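Local coordinates for protein L-ornithine 5-monooxygenase (Pseudomonas aeruginosa, PDB 3S5W) that uses FAD, NADPH and molecular oxygen to hydroxylate the side-chain nitrogen of L-ornithine, the first step towards the hydroxamate groups of the siderophore pyoverdin, at residues I396-R401 with A420-S425; I34-G39 with L184-G189; Y101-Y106 with M127-Y132. One frame throughout, in Å; residues are numbered along the deposited sequence.

Interaction 1 of 3, residues I396-R401 with A420-S425; sequences IGRDYR and ASHGLS. With PO4 (phosphate ion), chain G.
With CG of Tyr400 anti to its carbonyl carbon (chi1 -58°) and CG of His422 likewise (chi1 -70°), the phenol and the imidazole are brought together in an offset stack. The centroids are 4.3 Å apart and the planes 28° from parallel; CE1 of Tyr400 lies over one face of the imidazole, toward its rim. A flat, polar histidine suits this place, because its edge can turn to backbone oxygens while its face meets a ring. In the plane of that edge, NE2 of His422 gives a weak, bent hydrogen bond to the carbonyl O of Gly397 at 3.3 Å, and CE1 of His422 comes to 2.9 Å from O of Arg398.

Gly397 to Tyr400 form a type I beta turn, closed by the 3.0 Å bond from Tyr400 N to Gly397 O; the turn's first carbonyl thus receives both this amide and the histidine. His422 ends the short helix 419-422, and Gly423, with positive phi, leads the chain out of it. The methyl CG2 of Ile396 rests 3.6 Å from OG of Ser421. The Arg398 chain is bent at chi2, its guanidinium nearly perpendicular to the imidazole, and is engaged in salt bridges with Asp283 and Glu438. Just past the turn, Arg401 extends to a phosphate ion, probably from the crystallisation liquor, NH1 bonding O1 at 2.8 Å and NH2 bonding O2.

Interaction 2 of 3, residues I34-G39 with L184-G189; sequences IGVGFG and LVVSPG. With FAD (flavin-adenine dinucleotide), chain C.
Leu184 opens the pairing with Ile34: its CA makes a CA-H...O contact to Ile34 O, and its branch CD1 lies beside that carbonyl oxygen and 4.1 Å from Val36 CG2. At Val185 the two parallel strands are tied twice, since Val185 N donates to Ile34 O at 2.9 Å and Val185 O accepts from Val36 N at 2.8 Å. Its methyl CG1, held between the backbone N and the carbonyl carbon (chi1 61°), lies 3.6 Å from CA of Gly35, where glycine leaves room for it. Val186 turns to the same face as Val36, their CG2 methyls meeting. Ser187 N then donates to Val36 O, in the carbonyl plane, as the strand ends. Its carbonyl O accepts from a water that also accepts the N-H of Gly39 and donates to FAD O1P at 2.6 Å, linking the backbones of both segments to the pyrophosphate.

Pro188 lays CB 3.6 Å from N7A of the adenine, and Val36 CG1 meets the same adenine at C6A. Gly189, with positive phi, passes 3.4 Å from FAD O1A with its CA; a bare backbone suits such closeness. Gly35, Gly37 and Gly39 belong to the strand-turn-helix of a Rossmann-type dinucleotide-binding fold, with Gly39 at the N-cap of helix 40-56. Strand 30-36 runs between strands 61-65 and 183-186, strand 411-414 flanks the latter beyond, and helix 40-56 packs against Val185.

Interaction 3 of 3, residues Y101-Y106 with M127-Y132; sequences YSFVNY and MEFNDY
Tyr132 serves three aromatic contacts at once: its ring face takes the edge of Phe103, its ring edge turns, offset, to the face of Tyr106, and its CA lies over that same face of Tyr106, 3.8 Å from the centroid in a CH-pi contact. The Phe103 and Tyr132 planes stand 73° apart, a T-shaped pair, with CD1 of Phe103 approaching to 3.7 Å from CG of Tyr132. A tyrosine suits this spot because its buried hydroxyl can also reach backbone: Tyr132 OH donates to Tyr101 O at 2.7 Å, nearly in line with the C=O, and accepts from the amide of Leu91.

Tyr106, its CG anti to the backbone N (chi1 155°), stretches across to helix 126-137, where its OH donates to the anti lone pair of Asp131 OD2 at 2.6 Å. Arg112 bonds this hydroxyl as well and forms a salt bridge with Glu128, whose CD sits 3.8 Å from the edge atom CZ of Phe103. Ser102 OG caps helix 103-109 by accepting from Asn105 N. The aromatic cluster thus joins the start of helix 103-109 to helix 126-137, whose Phe129 packs against Phe103 here and beyond it against Leu429, near the FAD.

Overall arrangement
The three contacts are spread around the FAD without touching one another. Interaction 2 holds the cofactor directly, lining the adenosine and pyrophosphate with six pocket residues. Interaction 1, its centre about 16 Å from that of interaction 2 and its nearest atoms about 7 Å away, lies in the C-terminal part of the chain; its Tyr400 side chain is about 10 Å from FAD and about 13 Å from the bound N5-hydroxyornithine. Interaction 3 falls within the loop in sequence that interaction 2 closes, with centres about 21 Å apart, and its Phe129 side chain comes about 6 Å from FAD and about 11 Å from the product. Interactions 1 and 3 are the most separated, about 27 Å between centres.

Interaction 1 of 3, residues I396-R401 with A420-S425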
loop_
_atom_site.group_PDB
_atom_site.type_symbol
_atom_site.label_atom_id
_atom_site.label_comp_id
_atom_site.label_asym_id
_atom_site.label_seq_id
_atom_site.Cartn_x
_atom_site.Cartn_y
_atom_site.Cartn_z
ATOM N N ILE A 396 11.560 0.958 16.564
ATOM C CA ILE A 396 12.108 -0.075 15.663
ATOM C C ILE A 396 13.626 0.090 15.365
ATOM O O ILE A 396 14.135 1.225 15.231
ATOM C CB ILE A 396 11.278 -0.053 14.334
ATOM C CG1 ILE A 396 11.445 -1.346 13.538
ATOM C CG2 ILE A 396 11.616 1.187 13.500
ATOM C CD1 ILE A 396 10.408 -1.480 12.413
ATOM N N GLY A 397 14.340 -1.030 15.252
ATOM C CA GLY A 397 15.772 -1.006 14.962
ATOM C C GLY A 397 16.039 -0.672 13.491
ATOM O O GLY A 397 15.127 -0.705 12.660
ATOM N N ARG A 398 17.290 -0.368 13.171
ATOM C CA ARG A 398 17.721 -0.203 11.773
ATOM C C ARG A 398 17.310 -1.420 10.936
ATOM O O ARG A 398 16.797 -1.262 9.817
ATOM C CB ARG A 398 19.233 -0.001 11.697
ATOM C CG ARG A 398 19.810 0.156 10.266
ATOM C CD ARG A 398 19.124 1.283 9.447
ATOM N NE ARG A 398 19.587 1.285 8.050
ATOM C CZ ARG A 398 19.126 0.471 7.087
ATOM N NH1 ARG A 398 18.137 -0.394 7.334
ATOM N NH2 ARG A 398 19.606 0.561 5.844
ATOM N N ASP A 399 17.501 -2.623 11.501
ATOM C CA ASP A 399 17.148 -3.885 10.823
ATOM C C ASP A 399 15.647 -4.269 10.838
ATOM O O ASP A 399 15.288 -5.401 10.506
ATOM C CB ASP A 399 18.011 -5.042 11.374
ATOM C CG ASP A 399 17.710 -5.349 12.858
ATOM O OD1 ASP A 399 16.985 -4.553 13.493
ATOM O OD2 ASP A 399 18.206 -6.378 13.363
ATOM N N TYR A 400 14.795 -3.324 11.218
ATOM C CA TYR A 400 13.331 -3.447 11.202
ATOM C C TYR A 400 12.780 -4.333 12.346
ATOM O O TYR A 400 11.621 -4.687 12.343
ATOM C CB TYR A 400 12.796 -3.908 9.829
ATOM C CG TYR A 400 13.215 -2.964 8.728
ATOM C CD1 TYR A 400 12.462 -1.807 8.461
ATOM C CD2 TYR A 400 14.375 -3.208 7.973
ATOM C CE1 TYR A 400 12.846 -0.893 7.444
ATOM C CE2 TYR A 400 14.770 -2.304 6.949
ATOM C CZ TYR A 400 13.981 -1.148 6.704
ATOM O OH TYR A 400 14.337 -0.249 5.716
ATOM N N ARG A 401 13.627 -4.611 13.329
ATOM C CA ARG A 401 13.238 -5.426 14.478
ATOM C C ARG A 401 12.682 -4.538 15.586
ATOM O O ARG A 401 13.302 -3.523 15.951
ATOM C CB ARG A 401 14.458 -6.209 14.971
ATOM C CG ARG A 401 14.085 -7.232 16.006
ATOM C CD ARG A 401 15.205 -8.170 16.194
ATOM N NE ARG A 401 14.996 -8.939 17.407
ATOM C CZ ARG A 401 15.907 -9.754 17.915
ATOM N NH1 ARG A 401 17.084 -9.891 17.303
ATOM N NH2 ARG A 401 15.634 -10.438 19.028
ATOM N N ALA A 420 8.750 7.057 9.554
ATOM C CA ALA A 420 9.308 8.096 10.459
ATOM C C ALA A 420 10.818 7.980 10.671
ATOM O O ALA A 420 11.508 8.991 10.809
ATOM C CB ALA A 420 8.559 8.143 11.819
ATOM N N SER A 421 11.339 6.765 10.649
ATOM C CA SER A 421 12.763 6.531 10.916
ATOM C C SER A 421 13.590 6.100 9.702
ATOM O O SER A 421 14.820 6.201 9.712
ATOM C CB SER A 421 12.915 5.475 12.019
ATOM O OG SER A 421 12.231 4.263 11.705
ATOM N N HIS A 422 12.934 5.535 8.700
ATOM C CA HIS A 422 13.654 4.923 7.568
ATOM C C HIS A 422 13.373 5.612 6.227
ATOM O O HIS A 422 14.003 5.282 5.236
ATOM C CB HIS A 422 13.256 3.437 7.421
ATOM C CG HIS A 422 13.761 2.568 8.526
ATOM N ND1 HIS A 422 14.772 1.646 8.344
ATOM C CD2 HIS A 422 13.406 2.493 9.828
ATOM C CE1 HIS A 422 14.989 1.010 9.486
ATOM N NE2 HIS A 422 14.185 1.517 10.405
ATOM N N GLY A 423 12.414 6.521 6.186
ATOM C CA GLY A 423 12.278 7.391 5.037
ATOM C C GLY A 423 11.095 7.074 4.145
ATOM O O GLY A 423 10.355 6.113 4.383
ATOM N N LEU A 424 10.942 7.884 3.095
ATOM C CA LEU A 424 9.790 7.790 2.193
ATOM C C LEU A 424 9.723 6.501 1.360
ATOM O O LEU A 424 8.655 6.170 0.820
ATOM C CB LEU A 424 9.698 9.058 1.302
ATOM C CG LEU A 424 9.244 10.289 2.100
ATOM C CD1 LEU A 424 9.622 11.574 1.384
ATOM C CD2 LEU A 424 7.769 10.296 2.344
ATOM N N SER A 425 10.825 5.753 1.266
ATOM C CA SER A 425 10.777 4.477 0.577
ATOM C C SER A 425 9.978 3.431 1.383
ATOM O O SER A 425 9.643 2.359 0.870
ATOM C CB SER A 425 12.192 3.930 0.358
ATOM O OG SER A 425 12.852 4.688 -0.616
HETATM P P PO4 G . 18.764 -11.557 20.120
HETATM O O1 PO4 G . 18.808 -11.699 18.608
HETATM O O2 PO4 G . 17.423 -12.046 20.635
HETATM O O3 PO4 G . 19.884 -12.376 20.716
HETATM O O4 PO4 G . 18.959 -10.110 20.525
#

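Interaction 2 of 3, residues I34-G39 with L184-G189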
loop_
_atom_site.group_PDB
_atom_site.type_symbol
_atom_site.label_atom_id
_atom_site.label_comp_id
_atom_site.label_asym_id
_atom_site.label_seq_id
_atom_site.Cartn_x
_atom_site.Cartn_y
_atom_site.Cartn_z
ATOM N N ILE A 34 7.163 -16.969 10.665
ATOM C CA ILE A 34 5.865 -16.794 10.050
ATOM C C ILE A 34 5.707 -15.313 9.690
ATOM O O ILE A 34 6.086 -14.451 10.466
ATOM C CB ILE A 34 4.699 -17.283 10.959
ATOM C CG1 ILE A 34 4.872 -18.774 11.268
ATOM C CG2 ILE A 34 3.311 -17.026 10.293
ATOM C CD1 ILE A 34 3.742 -19.346 12.153
ATOM N N GLY A 35 5.141 -15.060 8.507
ATOM C CA GLY A 35 4.857 -13.707 8.060
ATOM C C GLY A 35 3.378 -13.437 7.975
ATOM O O GLY A 35 2.609 -14.286 7.537
ATOM N N VAL A 36 2.986 -12.248 8.417
ATOM C CA VAL A 36 1.641 -11.770 8.233
ATOM C C VAL A 36 1.638 -10.995 6.906
ATOM O O VAL A 36 2.276 -9.916 6.811
ATOM C CB VAL A 36 1.222 -10.835 9.369
ATOM C CG1 VAL A 36 -0.231 -10.411 9.189
ATOM C CG2 VAL A 36 1.449 -11.501 10.725
ATOM N N GLY A 37 0.940 -11.551 5.919
ATOM C CA GLY A 37 0.853 -11.002 4.561
ATOM C C GLY A 37 1.836 -11.653 3.600
ATOM O O GLY A 37 2.931 -12.090 3.986
ATOM N N PHE A 38 1.433 -11.734 2.339
ATOM C CA PHE A 38 2.351 -12.165 1.295
ATOM C C PHE A 38 2.222 -11.201 0.111
ATOM O O PHE A 38 2.062 -11.619 -1.039
ATOM C CB PHE A 38 2.094 -13.627 0.865
ATOM C CG PHE A 38 3.313 -14.299 0.254
ATOM C CD1 PHE A 38 4.588 -14.099 0.814
ATOM C CD2 PHE A 38 3.193 -15.125 -0.861
ATOM C CE1 PHE A 38 5.718 -14.721 0.292
ATOM C CE2 PHE A 38 4.325 -15.764 -1.407
ATOM C CZ PHE A 38 5.594 -15.546 -0.827
ATOM N N GLY A 39 2.247 -9.907 0.421
ATOM C CA GLY A 39 2.389 -8.869 -0.613
ATOM C C GLY A 39 3.868 -8.675 -0.951
ATOM O O GLY A 39 4.741 -9.433 -0.475
ATOM N N LEU A 184 8.683 -13.654 13.788
ATOM C CA LEU A 184 7.519 -13.128 13.101
ATOM C C LEU A 184 7.906 -11.931 12.242
ATOM O O LEU A 184 8.689 -11.085 12.674
ATOM C CB LEU A 184 6.483 -12.652 14.120
ATOM C CG LEU A 184 5.104 -12.173 13.646
ATOM C CD1 LEU A 184 4.213 -13.298 13.093
ATOM C CD2 LEU A 184 4.408 -11.479 14.804
ATOM N N VAL A 185 7.320 -11.850 11.046
ATOM C CA VAL A 185 7.465 -10.616 10.246
ATOM C C VAL A 185 6.063 -10.082 9.904
ATOM O O VAL A 185 5.244 -10.789 9.355
ATOM C CB VAL A 185 8.437 -10.790 9.036
ATOM C CG1 VAL A 185 7.945 -11.864 8.071
ATOM C CG2 VAL A 185 8.642 -9.449 8.282
ATOM N N VAL A 186 5.788 -8.851 10.311
ATOM C CA VAL A 186 4.458 -8.259 10.169
ATOM C C VAL A 186 4.449 -7.277 8.982
ATOM O O VAL A 186 5.015 -6.197 9.089
ATOM C CB VAL A 186 4.027 -7.528 11.467
ATOM C CG1 VAL A 186 2.663 -6.915 11.300
ATOM C CG2 VAL A 186 3.972 -8.533 12.659
ATOM N N SER A 187 3.804 -7.665 7.886
ATOM C CA SER A 187 3.761 -6.841 6.643
ATOM C C SER A 187 2.358 -6.757 6.041
ATOM O O SER A 187 2.134 -7.205 4.912
ATOM C CB SER A 187 4.724 -7.443 5.621
ATOM O OG SER A 187 5.992 -7.661 6.209
ATOM N N PRO A 188 1.380 -6.234 6.812
ATOM C CA PRO A 188 -0.015 -6.316 6.385
ATOM C C PRO A 188 -0.515 -5.147 5.521
ATOM O O PRO A 188 -1.687 -5.117 5.154
ATOM C CB PRO A 188 -0.784 -6.341 7.719
ATOM C CG PRO A 188 0.046 -5.404 8.588
ATOM C CD PRO A 188 1.496 -5.690 8.187
ATOM N N GLY A 189 0.365 -4.191 5.219
ATOM C CA GLY A 189 -0.000 -3.054 4.384
ATOM C C GLY A 189 -0.757 -2.020 5.192
ATOM O O GLY A 189 -0.876 -2.165 6.414
HETATM P PA FAD C . 0.646 -4.888 0.713
HETATM O O1A FAD C . -0.440 -3.970 1.133
HETATM O O2A FAD C . 0.930 -4.924 -0.798
HETATM O O5B FAD C . 0.297 -6.404 1.183
HETATM C C5B FAD C . -0.206 -6.625 2.480
HETATM C C4B FAD C . -0.807 -8.019 2.424
HETATM O O4B FAD C . -1.207 -8.354 3.725
HETATM C C3B FAD C . -2.066 -8.031 1.563
HETATM O O3B FAD C . -1.924 -8.971 0.517
HETATM C C2B FAD C . -3.192 -8.413 2.534
HETATM O O2B FAD C . -4.092 -9.362 1.973
HETATM C C1B FAD C . -2.433 -9.066 3.650
HETATM N N9A FAD C . -3.018 -8.929 4.980
HETATM C C8A FAD C . -3.424 -7.766 5.628
HETATM N N7A FAD C . -3.829 -8.117 6.885
HETATM C C5A FAD C . -3.655 -9.459 7.028
HETATM C C6A FAD C . -3.901 -10.327 8.091
HETATM N N6A FAD C . -4.167 -9.847 9.317
HETATM N N1A FAD C . -3.621 -11.680 7.915
HETATM C C2A FAD C . -3.098 -12.182 6.740
HETATM N N3A FAD C . -2.851 -11.318 5.679
HETATM C C4A FAD C . -3.132 -9.980 5.835
HETATM N N1 FAD C . 4.215 1.606 -4.481
HETATM C C2 FAD C . 5.141 1.833 -5.490
HETATM O O2 FAD C . 6.336 1.806 -5.247
HETATM N N3 FAD C . 4.727 2.095 -6.780
HETATM C C4 FAD C . 3.394 2.124 -7.109
HETATM O O4 FAD C . 3.070 2.318 -8.293
HETATM C C4X FAD C . 2.447 1.910 -6.089
HETATM N N5 FAD C . 1.092 1.952 -6.383
HETATM C C5X FAD C . 0.161 1.754 -5.377
HETATM C C6 FAD C . -1.205 1.801 -5.689
HETATM C C7 FAD C . -2.163 1.607 -4.702
HETATM C C7M FAD C . -3.613 1.682 -5.111
HETATM C C8 FAD C . -1.753 1.393 -3.391
HETATM C C8M FAD C . -2.732 1.172 -2.275
HETATM C C9 FAD C . -0.400 1.343 -3.070
HETATM C C9A FAD C . 0.578 1.504 -4.061
HETATM N N10 FAD C . 1.944 1.461 -3.757
HETATM C C10 FAD C . 2.869 1.683 -4.771
HETATM C "C1'" FAD C . 2.449 1.259 -2.362
HETATM C "C2'" FAD C . 2.286 -0.178 -1.826
HETATM O "O2'" FAD C . 2.200 -0.004 -0.407
HETATM C "C3'" FAD C . 3.514 -1.003 -2.183
HETATM O "O3'" FAD C . 3.734 -1.049 -3.607
HETATM C "C4'" FAD C . 3.379 -2.469 -1.700
HETATM O "O4'" FAD C . 2.115 -2.981 -2.103
HETATM C "C5'" FAD C . 3.635 -2.677 -0.185
HETATM O "O5'" FAD C . 3.832 -4.063 0.017
HETATM P P FAD C . 3.460 -4.817 1.400
HETATM O O1P FAD C . 3.669 -6.284 1.118
HETATM O O2P FAD C . 4.286 -4.177 2.483
HETATM O O3P FAD C . 1.912 -4.486 1.599
HETATM O O HOH W 1 3.339 -8.428 2.637
#

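Interaction 3 of 3, residues Y101-Y106 with M127-Y132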
loop_
_atom_site.group_PDB
_atom_site.type_symbol
_atom_site.label_atom_id
_atom_site.label_comp_id
_atom_site.label_asym_id
_atom_site.label_seq_id
_atom_site.Cartn_x
_atom_site.Cartn_y
_atom_site.Cartn_z
ATOM N N TYR A 101 13.833 -13.755 -10.637
ATOM C CA TYR A 101 12.582 -13.055 -10.325
ATOM C C TYR A 101 12.574 -11.582 -10.723
ATOM O O TYR A 101 11.708 -10.866 -10.263
ATOM C CB TYR A 101 12.234 -13.192 -8.812
ATOM C CG TYR A 101 12.228 -14.647 -8.405
ATOM C CD1 TYR A 101 11.371 -15.551 -9.009
ATOM C CD2 TYR A 101 13.134 -15.114 -7.446
ATOM C CE1 TYR A 101 11.391 -16.930 -8.641
ATOM C CE2 TYR A 101 13.159 -16.450 -7.066
ATOM C CZ TYR A 101 12.288 -17.341 -7.660
ATOM O OH TYR A 101 12.337 -18.646 -7.260
ATOM N N SER A 102 13.528 -11.146 -11.553
ATOM C CA SER A 102 13.510 -9.759 -12.039
ATOM C C SER A 102 12.312 -9.556 -12.972
ATOM O O SER A 102 11.781 -10.512 -13.577
ATOM C CB SER A 102 14.812 -9.416 -12.765
ATOM O OG SER A 102 14.905 -10.139 -13.985
ATOM N N PHE A 103 11.866 -8.311 -13.088
ATOM C CA PHE A 103 10.806 -8.027 -14.028
ATOM C C PHE A 103 11.274 -8.372 -15.462
ATOM O O PHE A 103 10.485 -8.859 -16.271
ATOM C CB PHE A 103 10.360 -6.561 -13.901
ATOM C CG PHE A 103 9.125 -6.236 -14.681
ATOM C CD1 PHE A 103 7.843 -6.521 -14.161
ATOM C CD2 PHE A 103 9.225 -5.590 -15.926
ATOM C CE1 PHE A 103 6.691 -6.201 -14.892
ATOM C CE2 PHE A 103 8.071 -5.252 -16.654
ATOM C CZ PHE A 103 6.799 -5.554 -16.134
ATOM N N VAL A 104 12.545 -8.151 -15.765
ATOM C CA VAL A 104 13.034 -8.472 -17.126
ATOM C C VAL A 104 12.939 -9.986 -17.372
ATOM O O VAL A 104 12.512 -10.425 -18.437
ATOM C CB VAL A 104 14.419 -7.881 -17.403
ATOM C CG1 VAL A 104 14.951 -8.282 -18.795
ATOM C CG2 VAL A 104 14.370 -6.372 -17.296
ATOM N N ASN A 105 13.301 -10.785 -16.373
ATOM C CA ASN A 105 13.208 -12.238 -16.564
ATOM C C ASN A 105 11.768 -12.704 -16.705
ATOM O O ASN A 105 11.454 -13.556 -17.548
ATOM C CB ASN A 105 13.951 -13.034 -15.500
ATOM C CG ASN A 105 14.247 -14.451 -15.991
ATOM O OD1 ASN A 105 14.754 -14.620 -17.095
ATOM N ND2 ASN A 105 13.867 -15.455 -15.208
ATOM N N TYR A 106 10.882 -12.097 -15.900
ATOM C CA TYR A 106 9.469 -12.327 -15.989
ATOM C C TYR A 106 8.956 -12.115 -17.429
ATOM O O TYR A 106 8.238 -12.971 -17.971
ATOM C CB TYR A 106 8.730 -11.443 -14.954
ATOM C CG TYR A 106 7.313 -11.152 -15.341
ATOM C CD1 TYR A 106 6.969 -9.936 -15.931
ATOM C CD2 TYR A 106 6.309 -12.092 -15.131
ATOM C CE1 TYR A 106 5.675 -9.684 -16.320
ATOM C CE2 TYR A 106 4.990 -11.832 -15.502
ATOM C CZ TYR A 106 4.685 -10.632 -16.089
ATOM O OH TYR A 106 3.393 -10.368 -16.465
ATOM N N MET A 127 -1.681 -3.489 -13.735
ATOM C CA MET A 127 -2.216 -4.835 -14.019
ATOM C C MET A 127 -1.074 -5.772 -14.427
ATOM O O MET A 127 -1.080 -6.943 -14.078
ATOM C CB MET A 127 -3.287 -4.838 -15.136
ATOM C CG MET A 127 -4.585 -4.088 -14.821
ATOM S SD MET A 127 -5.903 -4.298 -16.104
ATOM C CE MET A 127 -6.875 -5.634 -15.370
ATOM N N GLU A 128 -0.101 -5.266 -15.176
ATOM C CA GLU A 128 1.063 -6.118 -15.534
ATOM C C GLU A 128 1.944 -6.359 -14.315
ATOM O O GLU A 128 2.458 -7.447 -14.121
ATOM C CB GLU A 128 1.877 -5.527 -16.682
ATOM C CG GLU A 128 2.996 -6.496 -17.178
ATOM C CD GLU A 128 3.753 -5.983 -18.411
ATOM O OE1 GLU A 128 3.782 -4.760 -18.654
ATOM O OE2 GLU A 128 4.325 -6.814 -19.144
ATOM N N PHE A 129 2.126 -5.342 -13.471
ATOM C CA PHE A 129 2.946 -5.589 -12.292
ATOM C C PHE A 129 2.252 -6.590 -11.343
ATOM O O PHE A 129 2.919 -7.353 -10.681
ATOM C CB PHE A 129 3.264 -4.299 -11.564
ATOM C CG PHE A 129 4.455 -4.411 -10.661
ATOM C CD1 PHE A 129 5.738 -4.395 -11.193
ATOM C CD2 PHE A 129 4.299 -4.523 -9.296
ATOM C CE1 PHE A 129 6.870 -4.485 -10.359
ATOM C CE2 PHE A 129 5.428 -4.623 -8.452
ATOM C CZ PHE A 129 6.703 -4.597 -8.991
ATOM N N ASN A 130 0.915 -6.544 -11.285
ATOM C CA ASN A 130 0.112 -7.535 -10.541
ATOM C C ASN A 130 0.390 -8.966 -11.060
ATOM O O ASN A 130 0.602 -9.887 -10.286
ATOM C CB ASN A 130 -1.399 -7.224 -10.651
ATOM C CG ASN A 130 -2.269 -8.326 -10.041
ATOM O OD1 ASN A 130 -2.194 -8.604 -8.830
ATOM N ND2 ASN A 130 -3.084 -8.974 -10.882
ATOM N N ASP A 131 0.390 -9.131 -12.378
ATOM C CA ASP A 131 0.687 -10.431 -12.991
ATOM C C ASP A 131 2.116 -10.884 -12.647
ATOM O O ASP A 131 2.342 -12.055 -12.362
ATOM C CB ASP A 131 0.508 -10.350 -14.509
ATOM C CG ASP A 131 0.495 -11.705 -15.149
ATOM O OD1 ASP A 131 -0.520 -12.387 -14.984
ATOM O OD2 ASP A 131 1.496 -12.085 -15.797
ATOM N N TYR A 132 3.064 -9.939 -12.651
ATOM C CA TYR A 132 4.452 -10.200 -12.265
ATOM C C TYR A 132 4.542 -10.693 -10.804
ATOM O O TYR A 132 5.228 -11.663 -10.508
ATOM C CB TYR A 132 5.297 -8.923 -12.446
ATOM C CG TYR A 132 6.586 -8.884 -11.673
ATOM C CD1 TYR A 132 7.644 -9.732 -11.997
ATOM C CD2 TYR A 132 6.779 -7.948 -10.634
ATOM C CE1 TYR A 132 8.838 -9.674 -11.305
ATOM C CE2 TYR A 132 7.982 -7.910 -9.909
ATOM C CZ TYR A 132 8.989 -8.773 -10.267
ATOM O OH TYR A 132 10.157 -8.757 -9.596
#